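Mn transporter subunit (PDB 3UJP) binds manganese as the solute-binding subunit of a cyanobacterial Mn transporter and probably hands the ion to its membrane-embedded partner for import. Local coordinates at residues N47-K52 with K159-N164; L83-G88 with Q148-L153; K226-V231 with Q254-Q259; V240-C245 with G262-G267. One frame throughout, in Å; residues are numbered along the deposited sequence.

How the interactions relate
From the N terminus, the end of helix 39-49 and the turn after it meet the start of helix 158-183 in interaction 1, closing a long loop. Interaction 2 is nested inside that loop: strand 83-86 packs against helix 136-153, and Phe-150 of that helix also touches Val-48, Ala-49 and Tyr-161, joining the two contacts in one lobe. Interactions 3 and 4 follow in series, on the opposite side of the chain's centre, about 38 to 45 Å away between centres. Their segments alternate along the chain: 226-231, 240-245, 254-259, 262-267. Interaction 3 packs helix 225-236 on the crossover, interaction 4 pairs the strands of the beta-alpha-beta unit, and Val-257 and Gln-254 reach Ile-243 and Phe-265.

Interaction 1. Residues N47-K52 with K159-N164; sequences NVAGDK and KYYNAN. With ZN (zinc ion), chain H.
Lys-52 lays its aliphatic tail across Tyr-160, and Asn-164 holds the end of helix 39-49 against helix 158-183, the long helix that spans between the two lobes in this family of metal-binding proteins. Helix 39-49 finishes in a type II' beta turn from Ala-49 to Lys-52, with Gly-50 leaving helical geometry at positive phi. A bend at chi2 (-55°), followed by an extended chi3, lays CE of the lysine over the centre of the Tyr-160 ring, 3.3 Å from the centroid and close to the ring normal, as a CH-pi contact. A second bend at chi4 (-57°) turns NZ back to its own segment, where it forms a salt bridge with Asp-51 OD1 at 3.0 Å.

Tyr-161 uses its edge instead. Val-48 O and Ala-49 CA lie near the ring plane beside CD1 and CE1, while Val-48 CG1 sits 4.2 Å from Tyr-161 CB, the two side chains crossing at about a right angle. Asn-164 points CB at the backbone of 47-48 and sends ND2 to Val-48 O at 3.0 Å, nearly straight at 161°. The carbonyl oxygen lies in the amide plane, but the donor stands well above the carbonyl plane. Within the turn, both carboxylate oxygens of Asp-51 bind a zinc ion, OD2 at 2.5 Å and OD1 at 2.6 Å, alongside Glu-30 OE1 of a neighbouring subunit.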
loop_
_atom_site.group_PDB
_atom_site.type_symbol
_atom_site.label_atom_id
_atom_site.label_comp_id
_atom_site.label_asym_id
_atom_site.label_seq_id
_atom_site.Cartn_x
_atom_site.Cartn_y
_atom_site.Cartn_z
ATOM N N ASN A 47 -9.471 -5.601 -6.820
ATOM C CA ASN A 47 -10.568 -6.264 -6.152
ATOM C C ASN A 47 -10.459 -7.772 -6.084
ATOM O O ASN A 47 -11.099 -8.370 -5.242
ATOM C CB ASN A 47 -11.930 -5.787 -6.665
ATOM C CG ASN A 47 -12.560 -4.763 -5.726
ATOM O OD1 ASN A 47 -12.927 -5.112 -4.606
ATOM N ND2 ASN A 47 -12.660 -3.499 -6.164
ATOM N N VAL A 48 -9.618 -8.383 -6.915
ATOM C CA VAL A 48 -9.355 -9.826 -6.827
ATOM C C VAL A 48 -8.091 -10.123 -6.017
ATOM O O VAL A 48 -7.898 -11.229 -5.499
ATOM C CB VAL A 48 -9.176 -10.466 -8.211
ATOM C CG1 VAL A 48 -8.686 -11.898 -8.077
ATOM C CG2 VAL A 48 -10.469 -10.408 -9.016
ATOM N N ALA A 49 -7.210 -9.138 -5.909
ATOM C CA ALA A 49 -5.898 -9.370 -5.301
ATOM C C ALA A 49 -5.902 -9.110 -3.791
ATOM O O ALA A 49 -5.306 -9.843 -3.016
ATOM C CB ALA A 49 -4.838 -8.526 -5.988
ATOM N N GLY A 50 -6.590 -8.072 -3.363
ATOM C CA GLY A 50 -6.696 -7.838 -1.951
ATOM C C GLY A 50 -5.426 -7.174 -1.543
ATOM O O GLY A 50 -4.841 -6.414 -2.318
ATOM N N ASP A 51 -5.022 -7.452 -0.311
ATOM C CA ASP A 51 -3.761 -6.967 0.187
ATOM C C ASP A 51 -2.632 -7.956 -0.113
ATOM O O ASP A 51 -1.479 -7.719 0.287
ATOM C CB ASP A 51 -3.844 -6.561 1.669
ATOM C CG ASP A 51 -4.586 -7.569 2.531
ATOM O OD1 ASP A 51 -4.511 -8.795 2.293
ATOM O OD2 ASP A 51 -5.238 -7.139 3.501
ATOM N N LYS A 52 -2.966 -9.023 -0.852
ATOM C CA LYS A 52 -1.979 -10.031 -1.321
ATOM C C LYS A 52 -1.003 -9.634 -2.464
ATOM O O LYS A 52 0.117 -10.122 -2.486
ATOM C CB LYS A 52 -2.659 -11.345 -1.693
ATOM C CG LYS A 52 -3.439 -11.961 -0.577
ATOM C CD LYS A 52 -2.567 -12.156 0.654
ATOM C CE LYS A 52 -3.361 -12.670 1.844
ATOM N NZ LYS A 52 -4.498 -11.750 2.189
ATOM N N LYS A 159 -5.895 -19.277 -2.647
ATOM C CA LYS A 159 -7.143 -19.398 -1.878
ATOM C C LYS A 159 -7.813 -18.046 -1.743
ATOM O O LYS A 159 -9.033 -17.933 -1.896
ATOM C CB LYS A 159 -6.888 -20.017 -0.503
ATOM C CG LYS A 159 -6.114 -19.127 0.448
ATOM C CD LYS A 159 -5.775 -19.844 1.762
ATOM C CE LYS A 159 -4.327 -19.538 2.184
ATOM N NZ LYS A 159 -3.806 -20.394 3.298
ATOM N N TYR A 160 -6.996 -17.022 -1.489
ATOM C CA TYR A 160 -7.454 -15.643 -1.455
ATOM C C TYR A 160 -8.048 -15.193 -2.796
ATOM O O TYR A 160 -9.190 -14.727 -2.827
ATOM C CB TYR A 160 -6.327 -14.717 -0.999
ATOM C CG TYR A 160 -5.872 -14.971 0.431
ATOM C CD1 TYR A 160 -4.955 -15.976 0.733
ATOM C CD2 TYR A 160 -6.357 -14.203 1.479
ATOM C CE1 TYR A 160 -4.537 -16.208 2.047
ATOM C CE2 TYR A 160 -5.953 -14.432 2.796
ATOM C CZ TYR A 160 -5.037 -15.431 3.074
ATOM O OH TYR A 160 -4.637 -15.641 4.384
ATOM N N TYR A 161 -7.308 -15.341 -3.898
ATOM C CA TYR A 161 -7.832 -14.950 -5.222
ATOM C C TYR A 161 -9.189 -15.558 -5.564
ATOM O O TYR A 161 -10.063 -14.873 -6.106
ATOM C CB TYR A 161 -6.826 -15.227 -6.341
ATOM C CG TYR A 161 -5.479 -14.641 -6.027
ATOM C CD1 TYR A 161 -5.371 -13.331 -5.642
ATOM C CD2 TYR A 161 -4.329 -15.421 -6.019
ATOM C CE1 TYR A 161 -4.161 -12.793 -5.310
ATOM C CE2 TYR A 161 -3.125 -14.899 -5.673
ATOM C CZ TYR A 161 -3.037 -13.574 -5.326
ATOM O OH TYR A 161 -1.826 -12.991 -4.987
ATOM N N ASN A 162 -9.385 -16.830 -5.253
ATOM C CA ASN A 162 -10.693 -17.411 -5.495
ATOM C C ASN A 162 -11.740 -16.776 -4.603
ATOM O O ASN A 162 -12.856 -16.492 -5.029
ATOM C CB ASN A 162 -10.656 -18.908 -5.253
ATOM C CG ASN A 162 -9.585 -19.582 -6.053
ATOM O OD1 ASN A 162 -8.432 -19.661 -5.624
ATOM N ND2 ASN A 162 -9.954 -20.061 -7.241
ATOM N N ALA A 163 -11.370 -16.559 -3.353
ATOM C CA ALA A 163 -12.288 -16.014 -2.384
ATOM C C ALA A 163 -12.647 -14.588 -2.722
ATOM O O ALA A 163 -13.759 -14.164 -2.466
ATOM C CB ALA A 163 -11.678 -16.070 -1.031
ATOM N N ASN A 164 -11.699 -13.835 -3.273
ATOM C CA ASN A 164 -11.961 -12.458 -3.667
ATOM C C ASN A 164 -12.725 -12.465 -4.977
ATOM O O ASN A 164 -13.637 -11.681 -5.174
ATOM C CB ASN A 164 -10.657 -11.656 -3.833
ATOM C CG ASN A 164 -9.888 -11.474 -2.527
ATOM O OD1 ASN A 164 -10.466 -11.476 -1.454
ATOM N ND2 ASN A 164 -8.574 -11.300 -2.625
HETATM ZN ZN ZN H . -5.757 -9.338 4.523
#

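Interaction 2. Residues L83-G88 with Q148-L153; sequences LILYNG and QAFVEL
Leu-85 and Phe-150 make the tightest side-chain approach, with Leu-85 CD2 at 3.6 Å from Phe-150 CE1 and a little farther from CZ. The methyl approaches the ring at a slant, and the two side chains cross obliquely. Phe-150 does not start out facing the strand. Its chi1 of -76° turns CG back over the side of its own amide nitrogen, and the ring swings its far end in against Leu-85. There it also packs on Val-48 and Ala-49 of helix 39-49 and meets Tyr-161 edge-to-face, so the aromatic plugs the junction of three helices and the sheet.

Strand 83-86 is an inner strand of a four-stranded parallel sheet of order 2-1-3-4, flanked by 33-36 and 107-109. Helix 136-153 runs antiparallel to it, at 175°, with the axes of the two short segments 10.6 Å apart, as in an alpha/beta sandwich where a helix covers one sheet face. Leu-83 contributes a second apolar point. Its CB stands 3.9 Å from Leu-153 CD1, while its CD2 reaches the Ala-149 carbonyl and comes loosely up to the edge of the Phe-150 ring, 4.5 Å from CD1.

The packing is slacker around Ala-149, whose short CB lies 4.2 Å from Leu-83 CD2 and 4.4 Å from Leu-85 CD1. On the same helical segment, Gln-148 and Glu-152 are exposed to solvent, and Leu-153 is only partly buried, resting also on Val-34. At the far end of the strand, Asn-87 OD1 is hydrogen-bonded to the hydroxyl of Tyr-142, an earlier residue of the same helix.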
loop_
_atom_site.group_PDB
_atom_site.type_symbol
_atom_site.label_atom_id
_atom_site.label_comp_id
_atom_site.label_asym_id
_atom_site.label_seq_id
_atom_site.Cartn_x
_atom_site.Cartn_y
_atom_site.Cartn_z
ATOM N N LEU A 83 4.164 -8.835 -13.308
ATOM C CA LEU A 83 3.101 -9.226 -14.236
ATOM C C LEU A 83 2.355 -7.991 -14.716
ATOM O O LEU A 83 2.150 -7.055 -13.954
ATOM C CB LEU A 83 2.100 -10.182 -13.583
ATOM C CG LEU A 83 0.812 -10.423 -14.391
ATOM C CD1 LEU A 83 1.113 -10.966 -15.770
ATOM C CD2 LEU A 83 -0.124 -11.360 -13.664
ATOM N N ILE A 84 1.945 -7.991 -15.977
ATOM C CA ILE A 84 1.307 -6.820 -16.566
ATOM C C ILE A 84 0.040 -7.220 -17.274
ATOM O O ILE A 84 0.046 -8.007 -18.213
ATOM C CB ILE A 84 2.235 -6.077 -17.548
ATOM C CG1 ILE A 84 3.356 -5.354 -16.784
ATOM C CG2 ILE A 84 1.430 -5.098 -18.388
ATOM C CD1 ILE A 84 4.640 -5.198 -17.572
ATOM N N LEU A 85 -1.053 -6.651 -16.800
ATOM C CA LEU A 85 -2.392 -7.050 -17.175
ATOM C C LEU A 85 -2.983 -5.947 -18.009
ATOM O O LEU A 85 -3.006 -4.793 -17.577
ATOM C CB LEU A 85 -3.225 -7.202 -15.905
ATOM C CG LEU A 85 -3.493 -8.616 -15.420
ATOM C CD1 LEU A 85 -2.304 -9.472 -15.728
ATOM C CD2 LEU A 85 -3.792 -8.582 -13.949
ATOM N N TYR A 86 -3.454 -6.287 -19.201
ATOM C CA TYR A 86 -4.027 -5.275 -20.057
ATOM C C TYR A 86 -5.311 -5.769 -20.708
ATOM O O TYR A 86 -5.561 -6.971 -20.765
ATOM C CB TYR A 86 -3.002 -4.786 -21.087
ATOM C CG TYR A 86 -2.680 -5.722 -22.242
ATOM C CD1 TYR A 86 -1.852 -6.824 -22.070
ATOM C CD2 TYR A 86 -3.179 -5.477 -23.517
ATOM C CE1 TYR A 86 -1.537 -7.665 -23.130
ATOM C CE2 TYR A 86 -2.879 -6.314 -24.582
ATOM C CZ TYR A 86 -2.057 -7.406 -24.383
ATOM O OH TYR A 86 -1.757 -8.241 -25.436
ATOM N N ASN A 87 -6.120 -4.817 -21.181
ATOM C CA ASN A 87 -7.432 -5.111 -21.757
ATOM C C ASN A 87 -7.338 -5.874 -23.074
ATOM O O ASN A 87 -8.009 -6.877 -23.245
ATOM C CB ASN A 87 -8.260 -3.817 -21.915
ATOM C CG ASN A 87 -9.669 -4.066 -22.431
ATOM O OD1 ASN A 87 -10.645 -3.730 -21.772
ATOM N ND2 ASN A 87 -9.778 -4.646 -23.619
ATOM N N GLY A 88 -6.517 -5.402 -24.010
ATOM C CA GLY A 88 -6.427 -6.038 -25.317
ATOM C C GLY A 88 -7.452 -5.471 -26.276
ATOM O O GLY A 88 -7.993 -4.406 -26.028
ATOM N N GLN A 148 -7.170 -16.408 -12.798
ATOM C CA GLN A 148 -6.208 -17.387 -13.327
ATOM C C GLN A 148 -4.792 -16.832 -13.428
ATOM O O GLN A 148 -3.817 -17.555 -13.238
ATOM C CB GLN A 148 -6.626 -17.897 -14.708
ATOM C CG GLN A 148 -7.919 -18.679 -14.756
ATOM C CD GLN A 148 -8.359 -18.923 -16.192
ATOM O OE1 GLN A 148 -7.583 -18.725 -17.136
ATOM N NE2 GLN A 148 -9.616 -19.344 -16.369
ATOM N N ALA A 149 -4.691 -15.550 -13.749
ATOM C CA ALA A 149 -3.399 -14.912 -13.959
ATOM C C ALA A 149 -2.661 -14.816 -12.646
ATOM O O ALA A 149 -1.432 -14.901 -12.619
ATOM C CB ALA A 149 -3.586 -13.542 -14.556
ATOM N N PHE A 150 -3.433 -14.635 -11.568
ATOM C CA PHE A 150 -2.904 -14.450 -10.211
ATOM C C PHE A 150 -2.548 -15.764 -9.514
ATOM O O PHE A 150 -1.619 -15.792 -8.702
ATOM C CB PHE A 150 -3.914 -13.730 -9.328
ATOM C CG PHE A 150 -4.018 -12.271 -9.579
ATOM C CD1 PHE A 150 -3.416 -11.692 -10.659
ATOM C CD2 PHE A 150 -4.733 -11.474 -8.716
ATOM C CE1 PHE A 150 -3.523 -10.353 -10.874
ATOM C CE2 PHE A 150 -4.840 -10.144 -8.922
ATOM C CZ PHE A 150 -4.236 -9.580 -10.005
ATOM N N VAL A 151 -3.300 -16.832 -9.788
ATOM C CA VAL A 151 -2.996 -18.141 -9.204
ATOM C C VAL A 151 -1.662 -18.669 -9.749
ATOM O O VAL A 151 -0.864 -19.249 -8.996
ATOM C CB VAL A 151 -4.107 -19.176 -9.448
ATOM C CG1 VAL A 151 -5.443 -18.602 -9.082
ATOM C CG2 VAL A 151 -4.104 -19.637 -10.902
ATOM N N GLU A 152 -1.429 -18.457 -11.051
ATOM C CA GLU A 152 -0.158 -18.801 -11.679
ATOM C C GLU A 152 0.912 -17.837 -11.230
ATOM O O GLU A 152 2.010 -18.253 -10.892
ATOM C CB GLU A 152 -0.265 -18.768 -13.195
ATOM C CG GLU A 152 -1.347 -19.670 -13.736
ATOM C CD GLU A 152 -1.539 -19.469 -15.227
ATOM O OE1 GLU A 152 -0.720 -18.729 -15.815
ATOM O OE2 GLU A 152 -2.498 -20.035 -15.812
ATOM N N LEU A 153 0.600 -16.548 -11.210
ATOM C CA LEU A 153 1.578 -15.589 -10.690
ATOM C C LEU A 153 2.034 -15.949 -9.267
ATOM O O LEU A 153 3.239 -16.084 -9.015
ATOM C CB LEU A 153 1.085 -14.131 -10.723
ATOM C CG LEU A 153 2.282 -13.217 -10.371
ATOM C CD1 LEU A 153 3.327 -13.210 -11.508
ATOM C CD2 LEU A 153 1.930 -11.781 -9.966
#

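Interaction 3. Residues K226-V231 with Q254-Q259; sequences KQVQTV and QKQVAQ
Val-231 and Val-257 meet with their side chains at about a right angle, Val-231 CG1 standing 3.7 Å from Val-257 CG2 and slightly farther from CG1. A chi1 of 165° places Val-231 CG1 anti to the backbone N, and this branch does all of the touching, reaching in between the two methyls of its partner. The other methyl of Val-257, CG1, leans the opposite way along helix 225-236, to 4.0 Å from Val-228 O and 4.4 Å from Val-228 CB. One valine is thus straddled by two residues a helical turn apart.

Val-228 in turn points CG2 at the amide end of Gln-256, 3.9 Å from OE1. The glutamine chain is extended beyond CG and runs along the solvent side of the contact at a slant to the valine. It remains exposed, whereas the three valines are buried.

The residues belong to helix 225-236, which leads into strand 242-246, and to the short helix 252-256 with the turn beyond it, the connection in the beta-alpha-beta crossover to strand 264-269. The end of the crossover helix and the residue after it thus pack on helix 225-236. Val-257 also rests on Ile-243 of the first strand.

The side chain of Gln-254 sets out away from helix 225-236, but a bend at chi2 (74°) brings its end back near Val-231. It packs on Cys-196 and Met-214 too. Farther round helix 225-236, on a solvent-exposed flank, Thr-230 N and OG1 both donate to Lys-226 O, from opposite faces of its plane, the hydroxyl at 3.1 Å.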
loop_
_atom_site.group_PDB
_atom_site.type_symbol
_atom_site.label_atom_id
_atom_site.label_comp_id
_atom_site.label_asym_id
_atom_site.label_seq_id
_atom_site.Cartn_x
_atom_site.Cartn_y
_atom_site.Cartn_z
ATOM N N LYS A 226 -19.473 16.908 -39.695
ATOM C CA LYS A 226 -20.524 16.046 -40.252
ATOM C C LYS A 226 -20.914 15.048 -39.160
ATOM O O LYS A 226 -22.046 14.557 -39.128
ATOM C CB LYS A 226 -20.090 15.322 -41.540
ATOM C CG LYS A 226 -21.206 14.546 -42.275
ATOM C CD LYS A 226 -20.691 13.700 -43.479
ATOM C CE LYS A 226 -21.629 13.733 -44.730
ATOM N NZ LYS A 226 -21.054 13.167 -46.022
ATOM N N GLN A 227 -19.982 14.781 -38.243
ATOM C CA GLN A 227 -20.243 13.840 -37.159
ATOM C C GLN A 227 -21.144 14.446 -36.096
ATOM O O GLN A 227 -22.179 13.865 -35.765
ATOM C CB GLN A 227 -18.953 13.294 -36.552
ATOM C CG GLN A 227 -18.362 12.115 -37.326
ATOM C CD GLN A 227 -17.013 11.655 -36.769
ATOM O OE1 GLN A 227 -16.219 12.465 -36.284
ATOM N NE2 GLN A 227 -16.757 10.352 -36.832
ATOM N N VAL A 228 -20.778 15.605 -35.563
ATOM C CA VAL A 228 -21.684 16.267 -34.637
ATOM C C VAL A 228 -23.000 16.534 -35.330
ATOM O O VAL A 228 -24.030 16.666 -34.667
ATOM C CB VAL A 228 -21.155 17.586 -34.168
ATOM C CG1 VAL A 228 -19.695 17.733 -34.576
ATOM C CG2 VAL A 228 -21.988 18.694 -34.753
ATOM N N GLN A 229 -22.958 16.613 -36.663
ATOM C CA GLN A 229 -24.133 16.921 -37.475
ATOM C C GLN A 229 -25.092 15.752 -37.503
ATOM O O GLN A 229 -26.282 15.916 -37.257
ATOM C CB GLN A 229 -23.731 17.284 -38.910
ATOM C CG GLN A 229 -24.898 17.469 -39.867
ATOM C CD GLN A 229 -25.882 18.522 -39.372
ATOM O OE1 GLN A 229 -25.506 19.437 -38.626
ATOM N NE2 GLN A 229 -27.156 18.396 -39.777
ATOM N N THR A 230 -24.559 14.579 -37.825
ATOM C CA THR A 230 -25.316 13.336 -37.809
ATOM C C THR A 230 -25.978 13.151 -36.462
ATOM O O THR A 230 -27.118 12.714 -36.375
ATOM C CB THR A 230 -24.412 12.114 -38.039
ATOM O OG1 THR A 230 -23.888 12.119 -39.384
ATOM C CG2 THR A 230 -25.195 10.824 -37.779
ATOM N N VAL A 231 -25.256 13.478 -35.405
ATOM C CA VAL A 231 -25.824 13.380 -34.076
ATOM C C VAL A 231 -26.956 14.403 -33.873
ATOM O O VAL A 231 -27.952 14.118 -33.209
ATOM C CB VAL A 231 -24.750 13.561 -33.003
ATOM C CG1 VAL A 231 -25.381 13.827 -31.646
ATOM C CG2 VAL A 231 -23.850 12.338 -32.974
ATOM N N GLN A 254 -20.328 17.798 -28.188
ATOM C CA GLN A 254 -21.622 17.366 -27.643
ATOM C C GLN A 254 -22.448 18.544 -27.177
ATOM O O GLN A 254 -23.630 18.665 -27.511
ATOM C CB GLN A 254 -21.425 16.447 -26.453
ATOM C CG GLN A 254 -22.679 15.713 -26.069
ATOM C CD GLN A 254 -23.006 14.599 -27.036
ATOM O OE1 GLN A 254 -23.022 13.429 -26.663
ATOM N NE2 GLN A 254 -23.266 14.954 -28.295
ATOM N N LYS A 255 -21.819 19.392 -26.371
ATOM C CA LYS A 255 -22.367 20.704 -26.071
ATOM C C LYS A 255 -22.936 21.408 -27.334
ATOM O O LYS A 255 -24.034 21.971 -27.285
ATOM C CB LYS A 255 -21.321 21.565 -25.344
ATOM C CG LYS A 255 -21.221 21.235 -23.858
ATOM C CD LYS A 255 -20.194 22.091 -23.145
ATOM C CE LYS A 255 -20.211 21.822 -21.644
ATOM N NZ LYS A 255 -19.038 22.455 -20.949
ATOM N N GLN A 256 -22.206 21.358 -28.455
ATOM C CA GLN A 256 -22.692 21.901 -29.736
ATOM C C GLN A 256 -24.095 21.383 -30.081
ATOM O O GLN A 256 -25.039 22.154 -30.243
ATOM C CB GLN A 256 -21.739 21.546 -30.893
ATOM C CG GLN A 256 -20.394 22.288 -30.945
ATOM C CD GLN A 256 -19.596 21.978 -32.224
ATOM O OE1 GLN A 256 -20.174 21.799 -33.302
ATOM N NE2 GLN A 256 -18.268 21.905 -32.097
ATOM N N VAL A 257 -24.214 20.067 -30.210
ATOM C CA VAL A 257 -25.486 19.435 -30.540
ATOM C C VAL A 257 -26.549 19.658 -29.445
ATOM O O VAL A 257 -27.696 19.223 -29.572
ATOM C CB VAL A 257 -25.299 17.912 -30.849
ATOM C CG1 VAL A 257 -23.836 17.522 -30.737
ATOM C CG2 VAL A 257 -26.178 17.051 -29.938
ATOM N N ALA A 258 -26.161 20.357 -28.382
ATOM C CA ALA A 258 -27.056 20.600 -27.252
ATOM C C ALA A 258 -27.701 21.985 -27.314
ATOM O O ALA A 258 -28.924 22.123 -27.145
ATOM C CB ALA A 258 -26.308 20.415 -25.934
ATOM N N GLN A 259 -26.884 23.005 -27.552
ATOM C CA GLN A 259 -27.373 24.376 -27.637
ATOM C C GLN A 259 -27.969 24.663 -29.010
ATOM O O GLN A 259 -28.262 25.811 -29.343
ATOM C CB GLN A 259 -26.246 25.366 -27.335
ATOM C CG GLN A 259 -26.035 25.635 -25.853
ATOM C CD GLN A 259 -24.930 24.782 -25.257
ATOM O OE1 GLN A 259 -25.134 24.091 -24.257
ATOM N NE2 GLN A 259 -23.751 24.828 -25.868
#

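Interaction 4. Residues V240-C245 with G262-G267; sequences VPTIFC and GARFGG
Segments 240-245 and 262-267 run parallel with a strong twist, 40° between their short strand axes, bridged by Arg-264 N to Pro-241 O (2.7 Å), Ile-243 N to Arg-264 O (3.0 Å) and a weak bond from Cys-245 N to Gly-267 O. They are the two strands of a beta-alpha-beta unit whose crossover carries helix 252-256.

Thr-242 and Arg-264 share one face, lying side by side and pointing the same way. Thr-242 OG1 lies at the edge of the guanidinium, in its plane, and is hydrogen-bonded to Gly-298 O. CG2, anti to the backbone N, packs over Arg-264 O and the Gly-266 backbone.

Ile-243 and Phe-265 occupy the face toward the crossover helix and cross at about a right angle. Ile-243 splits its branches: CG1 meets Phe-265 CD1 at 4.0 Å and CG2 meets Ala-263 CB at 3.8 Å. Phe-244 CE2 lies against Gly-266 CA, the ring and Thr-242 CG2 closing on the side of this glycine where a side chain is absent. Cys-245, in a disulfide with Cys-196, places its CB near the plane of the Phe-265 ring, at the edge, 3.9 Å from CZ.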
loop_
_atom_site.group_PDB
_atom_site.type_symbol
_atom_site.label_atom_id
_atom_site.label_comp_id
_atom_site.label_asym_id
_atom_site.label_seq_id
_atom_site.Cartn_x
_atom_site.Cartn_y
_atom_site.Cartn_z
ATOM N N VAL A 240 -34.725 13.046 -28.275
ATOM C CA VAL A 240 -34.038 12.505 -27.098
ATOM C C VAL A 240 -33.801 13.603 -26.073
ATOM O O VAL A 240 -33.189 14.620 -26.379
ATOM C CB VAL A 240 -32.712 11.824 -27.440
ATOM C CG1 VAL A 240 -32.038 11.378 -26.172
ATOM C CG2 VAL A 240 -32.956 10.629 -28.331
ATOM N N PRO A 241 -34.309 13.409 -24.847
ATOM C CA PRO A 241 -34.261 14.489 -23.852
ATOM C C PRO A 241 -32.853 14.827 -23.290
ATOM O O PRO A 241 -32.548 16.021 -23.145
ATOM C CB PRO A 241 -35.238 14.008 -22.765
ATOM C CG PRO A 241 -35.315 12.530 -22.924
ATOM C CD PRO A 241 -35.086 12.245 -24.380
ATOM N N THR A 242 -32.018 13.823 -23.001
ATOM C CA THR A 242 -30.674 14.079 -22.460
ATOM C C THR A 242 -29.513 13.399 -23.220
ATOM O O THR A 242 -29.576 12.208 -23.588
ATOM C CB THR A 242 -30.577 13.713 -20.972
ATOM O OG1 THR A 242 -31.639 14.342 -20.236
ATOM C CG2 THR A 242 -29.252 14.178 -20.426
ATOM N N ILE A 243 -28.445 14.166 -23.435
ATOM C CA ILE A 243 -27.270 13.678 -24.163
ATOM C C ILE A 243 -25.983 13.790 -23.344
ATOM O O ILE A 243 -25.769 14.787 -22.648
ATOM C CB ILE A 243 -27.110 14.437 -25.483
ATOM C CG1 ILE A 243 -26.708 15.883 -25.217
ATOM C CG2 ILE A 243 -28.411 14.399 -26.287
ATOM C CD1 ILE A 243 -26.630 16.729 -26.499
ATOM N N PHE A 244 -25.124 12.773 -23.448
ATOM C CA PHE A 244 -23.967 12.648 -22.565
ATOM C C PHE A 244 -22.643 12.564 -23.259
ATOM O O PHE A 244 -22.557 12.107 -24.390
ATOM C CB PHE A 244 -24.093 11.394 -21.718
ATOM C CG PHE A 244 -25.367 11.314 -20.993
ATOM C CD1 PHE A 244 -26.327 10.399 -21.369
ATOM C CD2 PHE A 244 -25.636 12.190 -19.964
ATOM C CE1 PHE A 244 -27.525 10.335 -20.709
ATOM C CE2 PHE A 244 -26.826 12.136 -19.299
ATOM C CZ PHE A 244 -27.775 11.202 -19.671
ATOM N N CYS A 245 -21.605 12.968 -22.529
ATOM C CA CYS A 245 -20.216 12.801 -22.943
ATOM C C CYS A 245 -19.536 11.840 -21.981
ATOM O O CYS A 245 -20.194 11.232 -21.130
ATOM C CB CYS A 245 -19.481 14.141 -22.920
ATOM S SG CYS A 245 -18.333 14.368 -24.272
ATOM N N GLY A 262 -31.668 21.416 -28.416
ATOM C CA GLY A 262 -32.631 21.657 -27.359
ATOM C C GLY A 262 -32.562 20.615 -26.260
ATOM O O GLY A 262 -33.200 20.756 -25.216
ATOM N N ALA A 263 -31.784 19.564 -26.497
ATOM C CA ALA A 263 -31.630 18.491 -25.523
ATOM C C ALA A 263 -30.885 18.993 -24.275
ATOM O O ALA A 263 -30.139 19.973 -24.336
ATOM C CB ALA A 263 -30.927 17.307 -26.145
ATOM N N ARG A 264 -31.110 18.347 -23.135
ATOM C CA ARG A 264 -30.419 18.714 -21.906
ATOM C C ARG A 264 -29.059 18.020 -21.939
ATOM O O ARG A 264 -28.969 16.833 -22.252
ATOM C CB ARG A 264 -31.245 18.279 -20.678
ATOM C CG ARG A 264 -31.081 19.144 -19.403
ATOM C CD ARG A 264 -29.665 19.047 -18.821
ATOM N NE ARG A 264 -29.599 18.611 -17.418
ATOM C CZ ARG A 264 -29.965 17.410 -16.967
ATOM N NH1 ARG A 264 -29.843 17.120 -15.678
ATOM N NH2 ARG A 264 -30.472 16.497 -17.794
ATOM N N PHE A 265 -27.991 18.747 -21.650
ATOM C CA PHE A 265 -26.697 18.084 -21.571
ATOM C C PHE A 265 -26.529 17.474 -20.185
ATOM O O PHE A 265 -26.231 18.172 -19.205
ATOM C CB PHE A 265 -25.539 19.038 -21.919
ATOM C CG PHE A 265 -24.161 18.379 -21.924
ATOM C CD1 PHE A 265 -23.843 17.393 -22.847
ATOM C CD2 PHE A 265 -23.179 18.766 -21.016
ATOM C CE1 PHE A 265 -22.590 16.802 -22.845
ATOM C CE2 PHE A 265 -21.926 18.173 -21.021
ATOM C CZ PHE A 265 -21.632 17.196 -21.932
ATOM N N GLY A 266 -26.763 16.169 -20.096
ATOM C CA GLY A 266 -26.390 15.432 -18.907
ATOM C C GLY A 266 -24.892 15.604 -18.838
ATOM O O GLY A 266 -24.262 16.007 -19.817
ATOM N N GLY A 267 -24.293 15.323 -17.696
ATOM C CA GLY A 267 -22.863 15.558 -17.590
ATOM C C GLY A 267 -21.995 14.555 -18.339
ATOM O O GLY A 267 -22.156 14.340 -19.547
#